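Local coordinates for protein pectate lyase (Cellvibrio cellulosa, PDB 1GXM) that cleaves polygalacturonate (pectate) by anti-beta-elimination, this chain being the family 10 polysaccharide lyase catalytic module, at residues A[20-25]-A[144-149]. Residues are numbered along the deposited sequence; the frame is centred on the assembly and turned at random.
Sequences PAANWL and LDFAAN
L25 extends its CG anti to the backbone N (chi1 -171°), while F146, whose CB already points at helix 20-28, carries its ring on across the gap with chi1 at -89°, and the two side chains run antiparallel, one alongside the other. The result is a compact worked example of helix-helix packing in the helical domain of the pectate lyase module, consistent with the (alpha/alpha) toroid fold of this family; here the short helix 20-28 meets the C-terminal end of helix 136-148 through a CH-pi contact. The nearest CA atoms, those of A22 and F146, are 8.8 Å apart, and the leucine and phenylalanine side chains span the gap. Methyl CD1 of L25 sits over one face of the phenyl ring, 3.8 Å from the centroid of F146. The line from the centroid to the methyl leans 21° from the ring normal, toward CG of F146, which lies 3.6 Å from CD1 of L25. The second methyl, CD2 of L25, approaches CD2 of F146 at 3.7 Å, so both branches of the leucine fork touch the ring. A22 adds a smaller, oblique touch, its CB 4.0 Å from CZ of F146. All three residues are buried, and the joint between these segments is wholly apolar. Around it, F146 also forms a cation-pi pair with R151 and touches F154, whereas L25 continues onto V81 of helix 77-90 and onto P153. R151 also forms a salt bridge with OD2 of D145, about one turn before the helix ends. There the chain leaves helical geometry at N149, whose side chain folds back on the last turn: ND2 of N149 donates to O of D145 over 3.0 Å, reaching that oxygen from the face opposite the one used by N of N149.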
loop_
_atom_site.group_PDB
_atom_site.type_symbol
_atom_site.label_atom_id
_atom_site.label_comp_id
_atom_site.label_asym_id
_atom_site.label_seq_id
_atom_site.Cartn_x
_atom_site.Cartn_y
_atom_site.Cartn_z
ATOM N N PRO A 20 -1.229 6.156 9.205
ATOM C CA PRO A 20 -2.187 5.877 8.129
ATOM C C PRO A 20 -2.475 4.397 7.890
ATOM O O PRO A 20 -3.599 4.014 7.565
ATOM C CB PRO A 20 -1.527 6.511 6.903
ATOM C CG PRO A 20 -0.703 7.572 7.448
ATOM C CD PRO A 20 -0.181 7.088 8.751
ATOM N N ALA A 21 -1.445 3.567 7.991
ATOM C CA ALA A 21 -1.611 2.134 7.779
ATOM C C ALA A 21 -2.430 1.495 8.901
ATOM O O ALA A 21 -3.288 0.661 8.660
ATOM C CB ALA A 21 -0.256 1.480 7.661
ATOM N N ALA A 22 -2.161 1.895 10.130
ATOM C CA ALA A 22 -2.928 1.427 11.264
ATOM C C ALA A 22 -4.379 1.905 11.159
ATOM O O ALA A 22 -5.313 1.166 11.487
ATOM C CB ALA A 22 -2.323 1.943 12.548
ATOM N N ASN A 23 -4.574 3.136 10.702
ATOM C CA ASN A 23 -5.922 3.663 10.533
ATOM C C ASN A 23 -6.661 2.832 9.481
ATOM O O ASN A 23 -7.836 2.481 9.639
ATOM C CB ASN A 23 -5.889 5.118 10.098
ATOM C CG ASN A 23 -5.556 6.083 11.221
ATOM O OD1 ASN A 23 -5.229 7.248 10.964
ATOM N ND2 ASN A 23 -5.649 5.627 12.447
ATOM N N TRP A 24 -5.982 2.513 8.389
ATOM C CA TRP A 24 -6.590 1.687 7.365
ATOM C C TRP A 24 -7.026 0.338 7.952
ATOM O O TRP A 24 -8.134 -0.153 7.707
ATOM C CB TRP A 24 -5.633 1.464 6.170
ATOM C CG TRP A 24 -6.152 0.376 5.344
ATOM C CD1 TRP A 24 -7.120 0.468 4.395
ATOM C CD2 TRP A 24 -5.839 -0.996 5.480
ATOM N NE1 TRP A 24 -7.422 -0.779 3.923
ATOM C CE2 TRP A 24 -6.647 -1.698 4.572
ATOM C CE3 TRP A 24 -4.936 -1.725 6.274
ATOM C CZ2 TRP A 24 -6.593 -3.079 4.444
ATOM C CZ3 TRP A 24 -4.888 -3.101 6.132
ATOM C CH2 TRP A 24 -5.714 -3.752 5.240
ATOM N N LEU A 25 -6.150 -0.282 8.722
ATOM C CA LEU A 25 -6.416 -1.627 9.222
ATOM C C LEU A 25 -7.596 -1.585 10.189
ATOM O O LEU A 25 -8.516 -2.396 10.137
ATOM C CB LEU A 25 -5.187 -2.178 9.910
ATOM C CG LEU A 25 -5.240 -3.659 10.295
ATOM C CD1 LEU A 25 -3.840 -4.262 10.268
ATOM C CD2 LEU A 25 -5.878 -3.846 11.680
ATOM N N LEU A 144 0.139 -8.418 8.372
ATOM C CA LEU A 144 0.993 -9.487 8.900
ATOM C C LEU A 144 1.692 -9.044 10.176
ATOM O O LEU A 144 1.866 -9.830 11.090
ATOM C CB LEU A 144 1.998 -9.958 7.853
ATOM C CG LEU A 144 1.361 -10.679 6.668
ATOM C CD1 LEU A 144 2.424 -10.908 5.621
ATOM C CD2 LEU A 144 0.711 -11.981 7.086
ATOM N N ASP A 145 2.099 -7.787 10.234
ATOM C CA ASP A 145 2.737 -7.256 11.433
ATOM C C ASP A 145 1.772 -7.187 12.600
ATOM O O ASP A 145 2.139 -7.506 13.713
ATOM C CB ASP A 145 3.327 -5.895 11.169
ATOM C CG ASP A 145 4.006 -5.337 12.368
ATOM O OD1 ASP A 145 5.115 -5.814 12.726
ATOM O OD2 ASP A 145 3.486 -4.406 13.002
ATOM N N PHE A 146 0.541 -6.772 12.362
ATOM C CA PHE A 146 -0.447 -6.779 13.418
ATOM C C PHE A 146 -0.678 -8.222 13.892
ATOM O O PHE A 146 -0.761 -8.481 15.095
ATOM C CB PHE A 146 -1.744 -6.132 12.956
ATOM C CG PHE A 146 -1.790 -4.646 13.179
ATOM C CD1 PHE A 146 -0.788 -3.826 12.700
ATOM C CD2 PHE A 146 -2.842 -4.074 13.869
ATOM C CE1 PHE A 146 -0.838 -2.475 12.909
ATOM C CE2 PHE A 146 -2.904 -2.718 14.060
ATOM C CZ PHE A 146 -1.889 -1.911 13.597
ATOM N N ALA A 147 -0.741 -9.168 12.956
ATOM C CA ALA A 147 -0.935 -10.567 13.309
ATOM C C ALA A 147 0.260 -11.030 14.133
ATOM O O ALA A 147 0.103 -11.652 15.196
ATOM C CB ALA A 147 -1.100 -11.404 12.054
ATOM N N ALA A 148 1.464 -10.701 13.677
ATOM C CA ALA A 148 2.695 -11.146 14.344
ATOM C C ALA A 148 2.792 -10.640 15.768
ATOM O O ALA A 148 3.408 -11.288 16.633
ATOM C CB ALA A 148 3.923 -10.700 13.564
ATOM N N ASN A 149 2.221 -9.466 15.998
ATOM C CA ASN A 149 2.320 -8.786 17.286
ATOM C C ASN A 149 1.083 -8.927 18.145
ATOM O O ASN A 149 0.937 -8.260 19.167
ATOM C CB ASN A 149 2.659 -7.319 17.056
ATOM C CG ASN A 149 4.088 -7.128 16.728
ATOM O OD1 ASN A 149 4.943 -7.380 17.564
ATOM N ND2 ASN A 149 4.381 -6.711 15.502
#